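Local coordinates for rhamnogalacturonan endolyase YesW (Bacillus subtilis, PDB 2ZUX), which cleaves the rhamnogalacturonan backbone of plant cell wall pectin by endo-type elimination, with calcium or manganese required for activity, at residues 378-382 / 393-398; 364-370 / 558-564; 166-172 / 197-203. One frame throughout, in Å; residues are numbered along the deposited sequence.

Overall arrangement
All three contacts lie within the beta-propeller part of the chain. Interaction 3 (166-172 / 197-203) closes first and joins two consecutive antiparallel sheets. Interactions 1 and 2 come later and belong together: strand 366-369 of interaction 2 pairs with strand 379-383 of interaction 1 in one four-stranded blade, their centres are 11 Å apart, and they share a calcium ion. Along the chain, the hairpin of interaction 1 falls between the two segments of interaction 2. Interaction 2 sets the 558-564 loop along the edge strand of that blade. Interaction 3 is remote, with its centre about 37 Å from that of interaction 1 and 29 Å from that of interaction 2, and places rhamnose far from the Tyr558 substrate site.

Interaction 1 (378-382 / 393-398); sequences LEVFQ and LSFRDA. With CA (calcium ion), chain J.
Arg396 and Val380 face each other as a hydrogen-bonded pair of antiparallel strands, and their side chains lie alongside on the same face of the sheet. The CB of Arg396 leaves the backbone on this face, and chi1 of 78° sets CG between the backbone N and the carbonyl carbon, where it lies 3.8 Å from Val380 CB. The chain then runs extended to NE, which passes Val380 CB and is hydrogen-bonded to Tyr356. At CZ the guanidinium opens with one face over the valine, whose CG1 is 3.6 Å from NH1. NH1 also gives a weak bond, bent to 123°, to Gln382 OE1 at 2.9 Å, the amide and guanidinium planes lying 55° apart; Gln382 NE2 is itself hydrogen-bonded to Asn325 OD1. NH2 reaches Gly344 O, while a water ties NH1 to Val380 O and Ser394 OG. Buried among these partners, the cation has its rotation fixed by bonds at all three nitrogens.

The opposite face carries Phe381 and Phe395, which cross at about a right angle; Phe381 CD1 meets the edge of the Phe395 ring 4.1 Å from its CD1. Phe381 also lies along Leu393, with CE1 3.8 Å from Leu393 CB. Glu379, its chain bent at CG, lays that carbon 3.7 Å from Phe395 CE2 and turns its carboxylate almost parallel to the ring plane. Both its oxygens hold calcium, OE2 at 2.4 Å, in a site completed by Asp370, carbonyls of Asp372, Arg375 and Gly377, and a water.

Backbone bonds link Val380 with Arg396 and Gln382 with Ser394 in both directions, and Ala398 N closes the ladder on Leu378 O. This is the central beta hairpin of a four-stranded antiparallel propeller blade, with a calcium site at one end.

Interaction 2 (364-370 / 558-564); sequences DALHTGD and YNQPPHT. With CA (calcium ion), chain C; CA (calcium ion), chain J; CA (calcium ion), chain D; RAM (alpha-L-rhamnopyranose), chain M.
Gln560 turns its amide against the backbone of Ala365 and Leu366. A bend at chi2 of -63° folds the chain back so that both ends of the amide are used: NE2 donates to Tyr558 O of its own segment at 3.0 Å, in the amide plane, and OE1 accepts from Leu366 N at 3.3 Å, the donor standing well above the plane of the amide carbonyl. Ala365 CB packs against the same oxygen.

The His367 and His563 rings are modelled edge toward edge, but too close together, so the detail of their contact is doubtful. His563 CB lies 3.4 Å from Thr368 O. One water lies between Leu366 O and Pro561 O; a second links Asp370 N to Thr564 O.

Asp364 runs alongside the Tyr558 ring, with OD2 3.8 Å from CE2 at the ring's edge. Asp364 OD1 binds a calcium ion at 2.1 Å along with His326, His362 and Glu385; Tyr558 OH comes 3.0 Å from RAM O2 of a bound rhamnose. A long loop thus runs in the same direction as the edge strand of a calcium-bearing propeller blade and carries Tyr558 to the substrate site.

Interaction 3 (166-172 / 197-203); sequences INLGKNI and KTADGTK. With RAM (alpha-L-rhamnopyranose), chain P; RAM (alpha-L-rhamnopyranose), chain O.
Asn167 and Lys203 meet through their peptide groups, a single antiparallel bridge. The N-H of Asn167 reaches Lys203 O at 3.0 Å in the carbonyl plane, whereas Lys203 N comes to Asn167 O at 2.8 Å, tilted 17° from its plane but almost straight at hydrogen. The side-chain amide of Asn167 works at its two ends: OD1 takes a weak bond from Gly169 N, and ND2 donates to Asp150.

Beyond the bridge each segment turns, type I from Gly169 to Ile172 and type II from Ala199 to Thr202. A CB on Gly169 would run into Gly201 O. Thr202 holds OG1 anti to its carbonyl carbon (chi1 -67°), 2.7 Å from Leu168 O, and there it also accepts the N-H of Ala199 at 3.0 Å. Putting a valine at Thr202 would probably leave the Ala199 N-H without its acceptor and remove the hydroxyl beside Leu168 O, freeing the turn to shift. A water links Leu168 O, Asn171 N and Asp200 O.

The two segments continue strands of successive propeller blades, 162-167 at the edge of one and 193-198 inside the next, so the contact joins neighbouring blades just where carbohydrate binds. One rhamnose gives a hydrogen bond from O3 to Gly201 O at 2.6 Å, has Lys170 NZ beside its O2, and rests O4 against Lys203 CE; a water links it to Asn167 O as well. Lys170 bends at chi3 and chi4 toward this sugar and packs its CB against a second one, which is hydrogen-bonded by Asp150 and Arg218. These sugars lie far from the active site and may mark a carbohydrate-binding region.

Ile172 CD1 packs 3.9 Å from Ala199 CB, and the Leu168 and Thr198 side chains cross at about a right angle, CD2 against CG2.

Interaction 1 (378-382 / 393-398)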
loop_
_atom_site.group_PDB
_atom_site.type_symbol
_atom_site.label_atom_id
_atom_site.label_comp_id
_atom_site.label_asym_id
_atom_site.label_seq_id
_atom_site.Cartn_x
_atom_site.Cartn_y
_atom_site.Cartn_z
ATOM N N LEU A 378 6.084 12.829 -13.792
ATOM C CA LEU A 378 4.906 12.219 -13.197
ATOM C C LEU A 378 3.823 13.262 -13.016
ATOM O O LEU A 378 4.074 14.466 -13.099
ATOM C CB LEU A 378 5.255 11.576 -11.853
ATOM C CG LEU A 378 6.321 10.480 -11.909
ATOM C CD1 LEU A 378 6.644 9.982 -10.514
ATOM C CD2 LEU A 378 5.894 9.326 -12.808
ATOM N N GLU A 379 2.610 12.774 -12.808
ATOM C CA GLU A 379 1.448 13.629 -12.621
ATOM C C GLU A 379 0.723 13.185 -11.357
ATOM O O GLU A 379 0.827 12.025 -10.939
ATOM C CB GLU A 379 0.515 13.570 -13.839
ATOM C CG GLU A 379 1.086 14.192 -15.131
ATOM C CD GLU A 379 2.057 13.294 -15.883
ATOM O OE1 GLU A 379 1.903 12.056 -15.858
ATOM O OE2 GLU A 379 2.980 13.829 -16.544
ATOM N N VAL A 380 0.009 14.122 -10.744
ATOM C CA VAL A 380 -0.774 13.839 -9.542
ATOM C C VAL A 380 -2.220 14.226 -9.793
ATOM O O VAL A 380 -2.507 15.376 -10.142
ATOM C CB VAL A 380 -0.256 14.609 -8.311
ATOM C CG1 VAL A 380 -1.122 14.305 -7.090
ATOM C CG2 VAL A 380 1.199 14.280 -8.029
ATOM N N PHE A 381 -3.115 13.251 -9.645
ATOM C CA PHE A 381 -4.540 13.512 -9.673
ATOM C C PHE A 381 -5.058 13.467 -8.251
ATOM O O PHE A 381 -4.777 12.525 -7.507
ATOM C CB PHE A 381 -5.273 12.482 -10.535
ATOM C CG PHE A 381 -6.762 12.699 -10.584
ATOM C CD1 PHE A 381 -7.290 13.857 -11.159
ATOM C CD2 PHE A 381 -7.639 11.747 -10.078
ATOM C CE1 PHE A 381 -8.664 14.079 -11.195
ATOM C CE2 PHE A 381 -9.019 11.957 -10.118
ATOM C CZ PHE A 381 -9.530 13.128 -10.684
ATOM N N GLN A 382 -5.826 14.488 -7.885
ATOM C CA GLN A 382 -6.265 14.665 -6.509
ATOM C C GLN A 382 -7.667 15.230 -6.495
ATOM O O GLN A 382 -8.047 15.972 -7.397
ATOM C CB GLN A 382 -5.336 15.647 -5.797
ATOM C CG GLN A 382 -5.561 15.778 -4.298
ATOM C CD GLN A 382 -4.701 16.867 -3.673
ATOM O OE1 GLN A 382 -3.911 17.520 -4.361
ATOM N NE2 GLN A 382 -4.847 17.065 -2.366
ATOM N N LEU A 393 -11.338 18.723 -8.350
ATOM C CA LEU A 393 -10.398 17.718 -8.828
ATOM C C LEU A 393 -9.305 18.447 -9.577
ATOM O O LEU A 393 -9.576 19.363 -10.358
ATOM C CB LEU A 393 -11.085 16.643 -9.678
ATOM C CG LEU A 393 -12.142 17.029 -10.713
ATOM C CD1 LEU A 393 -12.144 16.064 -11.886
ATOM C CD2 LEU A 393 -13.541 17.099 -10.081
ATOM N N SER A 394 -8.065 18.060 -9.305
ATOM C CA SER A 394 -6.921 18.742 -9.883
ATOM C C SER A 394 -5.958 17.718 -10.455
ATOM O O SER A 394 -5.777 16.632 -9.904
ATOM C CB SER A 394 -6.229 19.646 -8.857
ATOM O OG SER A 394 -5.704 18.916 -7.761
ATOM N N PHE A 395 -5.352 18.072 -11.582
ATOM C CA PHE A 395 -4.419 17.208 -12.286
ATOM C C PHE A 395 -3.176 18.056 -12.537
ATOM O O PHE A 395 -3.242 19.071 -13.246
ATOM C CB PHE A 395 -5.065 16.736 -13.590
ATOM C CG PHE A 395 -4.289 15.667 -14.326
ATOM C CD1 PHE A 395 -4.706 14.333 -14.302
ATOM C CD2 PHE A 395 -3.181 15.999 -15.101
ATOM C CE1 PHE A 395 -3.999 13.348 -15.008
ATOM C CE2 PHE A 395 -2.474 15.030 -15.794
ATOM C CZ PHE A 395 -2.886 13.697 -15.752
ATOM N N ARG A 396 -2.062 17.683 -11.914
ATOM C CA ARG A 396 -0.910 18.574 -11.864
ATOM C C ARG A 396 0.408 17.901 -12.204
ATOM O O ARG A 396 0.541 16.674 -12.144
ATOM C CB ARG A 396 -0.807 19.205 -10.476
ATOM C CG ARG A 396 -0.204 18.283 -9.401
ATOM C CD ARG A 396 -0.279 18.966 -8.067
ATOM N NE ARG A 396 0.471 18.369 -6.962
ATOM C CZ ARG A 396 -0.084 17.818 -5.877
ATOM N NH1 ARG A 396 -1.401 17.669 -5.771
ATOM N NH2 ARG A 396 0.689 17.395 -4.889
ATOM N N ASP A 397 1.382 18.746 -12.539
ATOM C CA ASP A 397 2.769 18.346 -12.670
ATOM C C ASP A 397 3.264 17.964 -11.271
ATOM O O ASP A 397 3.233 18.778 -10.359
ATOM C CB ASP A 397 3.551 19.540 -13.231
ATOM C CG ASP A 397 5.013 19.240 -13.476
ATOM O OD1 ASP A 397 5.706 18.755 -12.558
ATOM O OD2 ASP A 397 5.487 19.555 -14.588
ATOM N N ALA A 398 3.714 16.719 -11.104
ATOM C CA ALA A 398 4.104 16.235 -9.775
ATOM C C ALA A 398 5.280 17.005 -9.167
ATOM O O ALA A 398 5.357 17.180 -7.949
ATOM C CB ALA A 398 4.412 14.744 -9.817
HETATM CA CA CA J . 4.007 11.906 -17.621
HETATM O O HOH W 1 -3.218 17.497 -8.183
HETATM O O HOH W 2 -3.676 19.956 -5.727
HETATM O O HOH W 3 5.695 10.616 -18.806
#

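Interaction 2 (364-370 / 558-564)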
loop_
_atom_site.group_PDB
_atom_site.type_symbol
_atom_site.label_atom_id
_atom_site.label_comp_id
_atom_site.label_asym_id
_atom_site.label_seq_id
_atom_site.Cartn_x
_atom_site.Cartn_y
_atom_site.Cartn_z
ATOM N N ASP A 364 -9.386 13.569 -0.033
ATOM C CA ASP A 364 -9.559 12.202 0.457
ATOM C C ASP A 364 -8.973 11.118 -0.429
ATOM O O ASP A 364 -8.890 9.967 -0.004
ATOM C CB ASP A 364 -11.039 11.893 0.693
ATOM C CG ASP A 364 -11.536 12.392 2.023
ATOM O OD1 ASP A 364 -11.058 13.452 2.473
ATOM O OD2 ASP A 364 -12.438 11.734 2.606
ATOM N N ALA A 365 -8.585 11.469 -1.652
ATOM C CA ALA A 365 -7.991 10.492 -2.565
ATOM C C ALA A 365 -6.883 11.162 -3.358
ATOM O O ALA A 365 -6.913 12.385 -3.568
ATOM C CB ALA A 365 -9.054 9.908 -3.499
ATOM N N LEU A 366 -5.923 10.358 -3.820
ATOM C CA LEU A 366 -4.675 10.866 -4.375
ATOM C C LEU A 366 -4.042 9.793 -5.237
ATOM O O LEU A 366 -3.973 8.631 -4.826
ATOM C CB LEU A 366 -3.728 11.185 -3.224
ATOM C CG LEU A 366 -2.395 11.875 -3.504
ATOM C CD1 LEU A 366 -2.621 13.282 -4.047
ATOM C CD2 LEU A 366 -1.590 11.927 -2.231
ATOM N N HIS A 367 -3.573 10.183 -6.422
ATOM C CA HIS A 367 -2.934 9.264 -7.365
ATOM C C HIS A 367 -1.699 9.903 -7.980
ATOM O O HIS A 367 -1.807 10.914 -8.667
ATOM C CB HIS A 367 -3.936 8.890 -8.450
ATOM C CG HIS A 367 -5.068 8.089 -7.917
ATOM N ND1 HIS A 367 -6.238 8.640 -7.438
ATOM C CD2 HIS A 367 -5.151 6.762 -7.690
ATOM C CE1 HIS A 367 -7.005 7.671 -6.968
ATOM N NE2 HIS A 367 -6.364 6.525 -7.106
ATOM N N THR A 368 -0.537 9.310 -7.716
ATOM C CA THR A 368 0.736 9.787 -8.255
ATOM C C THR A 368 1.344 8.689 -9.117
ATOM O O THR A 368 1.649 7.602 -8.622
ATOM C CB THR A 368 1.716 10.134 -7.128
ATOM O OG1 THR A 368 1.149 11.160 -6.299
ATOM C CG2 THR A 368 3.036 10.627 -7.696
ATOM N N GLY A 369 1.510 8.968 -10.404
ATOM C CA GLY A 369 2.098 7.994 -11.319
ATOM C C GLY A 369 2.357 8.653 -12.647
ATOM O O GLY A 369 2.322 9.881 -12.753
ATOM N N ASP A 370 2.639 7.849 -13.667
ATOM C CA ASP A 370 2.756 8.412 -14.999
ATOM C C ASP A 370 1.380 8.344 -15.620
ATOM O O ASP A 370 1.013 7.348 -16.253
ATOM C CB ASP A 370 3.804 7.719 -15.864
ATOM C CG ASP A 370 4.129 8.535 -17.092
ATOM O OD1 ASP A 370 3.537 9.628 -17.234
ATOM O OD2 ASP A 370 4.973 8.105 -17.905
ATOM N N TYR A 558 -6.778 6.590 4.904
ATOM C CA TYR A 558 -7.695 6.114 3.873
ATOM C C TYR A 558 -6.947 5.484 2.709
ATOM O O TYR A 558 -6.516 6.161 1.771
ATOM C CB TYR A 558 -8.644 7.221 3.412
ATOM C CG TYR A 558 -9.612 7.707 4.485
ATOM C CD1 TYR A 558 -9.856 6.967 5.647
ATOM C CD2 TYR A 558 -10.292 8.913 4.328
ATOM C CE1 TYR A 558 -10.757 7.428 6.617
ATOM C CE2 TYR A 558 -11.187 9.374 5.296
ATOM C CZ TYR A 558 -11.398 8.624 6.442
ATOM O OH TYR A 558 -12.268 9.041 7.424
ATOM N N ASN A 559 -6.824 4.158 2.800
ATOM C CA ASN A 559 -6.026 3.343 1.881
ATOM C C ASN A 559 -6.269 3.746 0.435
ATOM O O ASN A 559 -7.424 3.805 0.004
ATOM C CB ASN A 559 -6.424 1.858 1.972
ATOM C CG ASN A 559 -6.427 1.294 3.389
ATOM O OD1 ASN A 559 -6.691 1.987 4.377
ATOM N ND2 ASN A 559 -6.216 -0.013 3.479
ATOM N N GLN A 560 -5.180 3.972 -0.305
ATOM C CA GLN A 560 -5.226 4.278 -1.737
ATOM C C GLN A 560 -4.524 3.179 -2.520
ATOM O O GLN A 560 -3.626 2.527 -1.988
ATOM C CB GLN A 560 -4.534 5.611 -2.023
ATOM C CG GLN A 560 -5.210 6.802 -1.364
ATOM C CD GLN A 560 -6.614 7.030 -1.865
ATOM O OE1 GLN A 560 -6.828 7.320 -3.042
ATOM N NE2 GLN A 560 -7.587 6.894 -0.971
ATOM N N PRO A 561 -4.936 2.974 -3.786
ATOM C CA PRO A 561 -4.320 1.942 -4.610
ATOM C C PRO A 561 -2.909 2.309 -5.060
ATOM O O PRO A 561 -2.567 3.494 -5.129
ATOM C CB PRO A 561 -5.255 1.862 -5.826
ATOM C CG PRO A 561 -5.845 3.239 -5.938
ATOM C CD PRO A 561 -6.017 3.686 -4.508
ATOM N N PRO A 562 -2.088 1.300 -5.363
ATOM C CA PRO A 562 -0.714 1.559 -5.781
ATOM C C PRO A 562 -0.589 1.878 -7.265
ATOM O O PRO A 562 -1.448 1.504 -8.074
ATOM C CB PRO A 562 -0.005 0.247 -5.449
ATOM C CG PRO A 562 -1.077 -0.801 -5.650
ATOM C CD PRO A 562 -2.383 -0.144 -5.262
ATOM N N HIS A 563 0.498 2.569 -7.603
ATOM C CA HIS A 563 0.829 2.936 -8.974
ATOM C C HIS A 563 2.268 2.584 -9.302
ATOM O O HIS A 563 3.106 2.466 -8.412
ATOM C CB HIS A 563 0.609 4.435 -9.166
ATOM C CG HIS A 563 -0.828 4.795 -9.330
ATOM N ND1 HIS A 563 -1.619 5.260 -8.301
ATOM C CD2 HIS A 563 -1.627 4.714 -10.416
ATOM C CE1 HIS A 563 -2.847 5.454 -8.755
ATOM N NE2 HIS A 563 -2.876 5.131 -10.034
ATOM N N THR A 564 2.550 2.423 -10.588
ATOM C CA THR A 564 3.915 2.180 -11.051
ATOM C C THR A 564 4.618 3.502 -11.397
ATOM O O THR A 564 3.972 4.523 -11.674
ATOM C CB THR A 564 3.916 1.237 -12.271
ATOM O OG1 THR A 564 2.965 1.706 -13.227
ATOM C CG2 THR A 564 3.541 -0.173 -11.857
HETATM CA CA CA C . -11.309 14.341 4.403
HETATM CA CA CA J . 4.007 11.906 -17.621
HETATM CA CA CA D . -6.180 2.414 6.684
HETATM C C1 RAM M . -13.479 4.760 8.607
HETATM C C2 RAM M . -13.986 5.688 7.505
HETATM C C3 RAM M . -15.212 5.095 6.802
HETATM C C4 RAM M . -16.292 4.702 7.813
HETATM C C5 RAM M . -15.691 3.791 8.886
HETATM C C6 RAM M . -16.719 3.502 9.974
HETATM O O1 RAM M . -12.857 3.629 8.041
HETATM O O2 RAM M . -14.305 6.929 8.101
HETATM O O3 RAM M . -15.741 6.007 5.859
HETATM O O4 RAM M . -17.376 4.084 7.143
HETATM O O5 RAM M . -14.533 4.378 9.478
HETATM O O HOH W 4 -13.036 13.140 4.693
HETATM O O HOH W 5 -2.682 6.235 -4.920
HETATM O O HOH W 6 1.919 5.042 -13.343
HETATM O O HOH W 3 5.695 10.616 -18.806
HETATM O O HOH W 7 -11.872 15.289 6.273
HETATM O O HOH W 8 -8.273 2.465 7.659
HETATM O O HOH W 9 -5.327 3.070 8.813
#

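Interaction 3 (166-172 / 197-203)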
loop_
_atom_site.group_PDB
_atom_site.type_symbol
_atom_site.label_atom_id
_atom_site.label_comp_id
_atom_site.label_asym_id
_atom_site.label_seq_id
_atom_site.Cartn_x
_atom_site.Cartn_y
_atom_site.Cartn_z
ATOM N N ILE A 166 1.849 -8.032 18.433
ATOM C CA ILE A 166 2.150 -6.829 19.200
ATOM C C ILE A 166 0.823 -6.231 19.647
ATOM O O ILE A 166 -0.107 -6.105 18.845
ATOM C CB ILE A 166 2.929 -5.802 18.338
ATOM C CG1 ILE A 166 4.332 -6.328 18.036
ATOM C CG2 ILE A 166 2.983 -4.405 19.007
ATOM C CD1 ILE A 166 5.100 -5.494 17.032
ATOM N N ASN A 167 0.728 -5.885 20.928
ATOM C CA ASN A 167 -0.447 -5.210 21.447
ATOM C C ASN A 167 -0.072 -3.764 21.748
ATOM O O ASN A 167 0.719 -3.504 22.656
ATOM C CB ASN A 167 -0.959 -5.910 22.712
ATOM C CG ASN A 167 -2.229 -5.277 23.246
ATOM O OD1 ASN A 167 -2.480 -4.090 23.029
ATOM N ND2 ASN A 167 -3.048 -6.063 23.931
ATOM N N LEU A 168 -0.620 -2.819 20.987
ATOM C CA LEU A 168 -0.187 -1.429 21.142
ATOM C C LEU A 168 -0.626 -0.816 22.474
ATOM O O LEU A 168 -0.025 0.153 22.934
ATOM C CB LEU A 168 -0.625 -0.576 19.949
ATOM C CG LEU A 168 0.221 -0.845 18.697
ATOM C CD1 LEU A 168 -0.498 -0.387 17.460
ATOM C CD2 LEU A 168 1.583 -0.162 18.791
ATOM N N GLY A 169 -1.653 -1.399 23.085
ATOM C CA GLY A 169 -2.020 -1.093 24.465
ATOM C C GLY A 169 -2.946 0.100 24.604
ATOM O O GLY A 169 -3.338 0.740 23.621
ATOM N N LYS A 170 -3.300 0.403 25.850
ATOM C CA LYS A 170 -4.339 1.389 26.152
ATOM C C LYS A 170 -4.000 2.820 25.743
ATOM O O LYS A 170 -4.904 3.655 25.647
ATOM C CB LYS A 170 -4.672 1.358 27.646
ATOM C CG LYS A 170 -3.520 1.798 28.543
ATOM C CD LYS A 170 -3.899 1.826 30.019
ATOM C CE LYS A 170 -4.315 0.458 30.541
ATOM N NZ LYS A 170 -3.185 -0.509 30.549
ATOM N N ASN A 171 -2.721 3.112 25.516
ATOM C CA ASN A 171 -2.312 4.477 25.191
ATOM C C ASN A 171 -2.192 4.750 23.693
ATOM O O ASN A 171 -1.720 5.810 23.296
ATOM C CB ASN A 171 -1.053 4.878 25.952
ATOM C CG ASN A 171 -1.259 4.857 27.449
ATOM O OD1 ASN A 171 -0.488 4.230 28.184
ATOM N ND2 ASN A 171 -2.313 5.513 27.913
ATOM N N ILE A 172 -2.661 3.807 22.881
ATOM C CA ILE A 172 -2.763 4.010 21.443
ATOM C C ILE A 172 -4.218 3.782 21.050
ATOM O O ILE A 172 -4.708 2.643 21.069
ATOM C CB ILE A 172 -1.823 3.051 20.654
ATOM C CG1 ILE A 172 -0.339 3.355 20.937
ATOM C CG2 ILE A 172 -2.128 3.110 19.149
ATOM C CD1 ILE A 172 0.158 4.743 20.504
ATOM N N LYS A 197 4.242 4.171 15.634
ATOM C CA LYS A 197 4.105 4.926 16.869
ATOM C C LYS A 197 3.595 4.011 17.979
ATOM O O LYS A 197 2.678 3.221 17.777
ATOM C CB LYS A 197 3.149 6.096 16.632
ATOM C CG LYS A 197 2.984 7.048 17.804
ATOM C CD LYS A 197 2.240 8.289 17.315
ATOM C CE LYS A 197 2.104 9.355 18.388
ATOM N NZ LYS A 197 1.121 8.961 19.437
ATOM N N THR A 198 4.237 4.106 19.139
ATOM C CA THR A 198 3.936 3.259 20.294
ATOM C C THR A 198 3.822 4.153 21.524
ATOM O O THR A 198 3.997 5.370 21.441
ATOM C CB THR A 198 5.051 2.214 20.503
ATOM O OG1 THR A 198 6.283 2.909 20.721
ATOM C CG2 THR A 198 5.182 1.301 19.279
ATOM N N ALA A 199 3.534 3.549 22.669
ATOM C CA ALA A 199 3.346 4.307 23.890
ATOM C C ALA A 199 3.721 3.463 25.093
ATOM O O ALA A 199 4.000 2.266 24.973
ATOM C CB ALA A 199 1.900 4.770 24.001
ATOM N N ASP A 200 3.712 4.084 26.267
ATOM C CA ASP A 200 3.807 3.320 27.505
ATOM C C ASP A 200 2.729 2.252 27.456
ATOM O O ASP A 200 1.577 2.524 27.108
ATOM C CB ASP A 200 3.540 4.227 28.706
ATOM C CG ASP A 200 4.629 5.251 28.917
ATOM O OD1 ASP A 200 5.819 4.875 28.898
ATOM O OD2 ASP A 200 4.280 6.439 29.097
ATOM N N GLY A 201 3.100 1.021 27.775
ATOM C CA GLY A 201 2.122 -0.048 27.785
ATOM C C GLY A 201 2.046 -0.854 26.505
ATOM O O GLY A 201 1.405 -1.890 26.483
ATOM N N THR A 202 2.665 -0.380 25.427
ATOM C CA THR A 202 2.774 -1.193 24.220
ATOM C C THR A 202 3.568 -2.450 24.575
ATOM O O THR A 202 4.605 -2.358 25.230
ATOM C CB THR A 202 3.479 -0.421 23.095
ATOM O OG1 THR A 202 2.647 0.673 22.675
ATOM C CG2 THR A 202 3.780 -1.338 21.894
ATOM N N LYS A 203 3.064 -3.610 24.154
ATOM C CA LYS A 203 3.705 -4.887 24.450
ATOM C C LYS A 203 4.235 -5.494 23.154
ATOM O O LYS A 203 3.475 -5.698 22.195
ATOM C CB LYS A 203 2.699 -5.819 25.129
ATOM C CG LYS A 203 3.304 -7.100 25.693
ATOM C CD LYS A 203 2.380 -7.789 26.707
ATOM C CE LYS A 203 1.035 -8.176 26.102
ATOM N NZ LYS A 203 1.123 -9.249 25.067
HETATM C C1 RAM P . 0.316 -4.164 31.801
HETATM C C2 RAM P . -0.114 -3.096 30.796
HETATM C C3 RAM P . 0.210 -3.554 29.373
HETATM C C4 RAM P . -0.420 -4.915 29.099
HETATM C C5 RAM P . 0.017 -5.914 30.176
HETATM C C6 RAM P . -0.664 -7.270 30.015
HETATM O O1 RAM P . 1.725 -4.271 31.818
HETATM O O2 RAM P . -1.500 -2.865 30.936
HETATM O O3 RAM P . -0.240 -2.616 28.420
HETATM O O4 RAM P . -0.012 -5.354 27.823
HETATM O O5 RAM P . -0.273 -5.417 31.476
HETATM C C1 RAM O . -6.411 -3.029 27.581
HETATM C C2 RAM O . -6.443 -3.171 29.102
HETATM C C3 RAM O . -7.244 -2.026 29.720
HETATM C C4 RAM O . -8.610 -1.877 29.050
HETATM C C5 RAM O . -8.448 -1.747 27.532
HETATM C C6 RAM O . -9.790 -1.674 26.810
HETATM O O1 RAM O . -5.593 -1.935 27.220
HETATM O O2 RAM O . -7.034 -4.411 29.430
HETATM O O3 RAM O . -7.418 -2.256 31.101
HETATM O O4 RAM O . -9.288 -0.763 29.596
HETATM O O5 RAM O . -7.719 -2.864 27.047
HETATM O O HOH W 10 -0.447 -3.919 25.496
HETATM O O HOH W 11 -0.260 1.710 25.179
#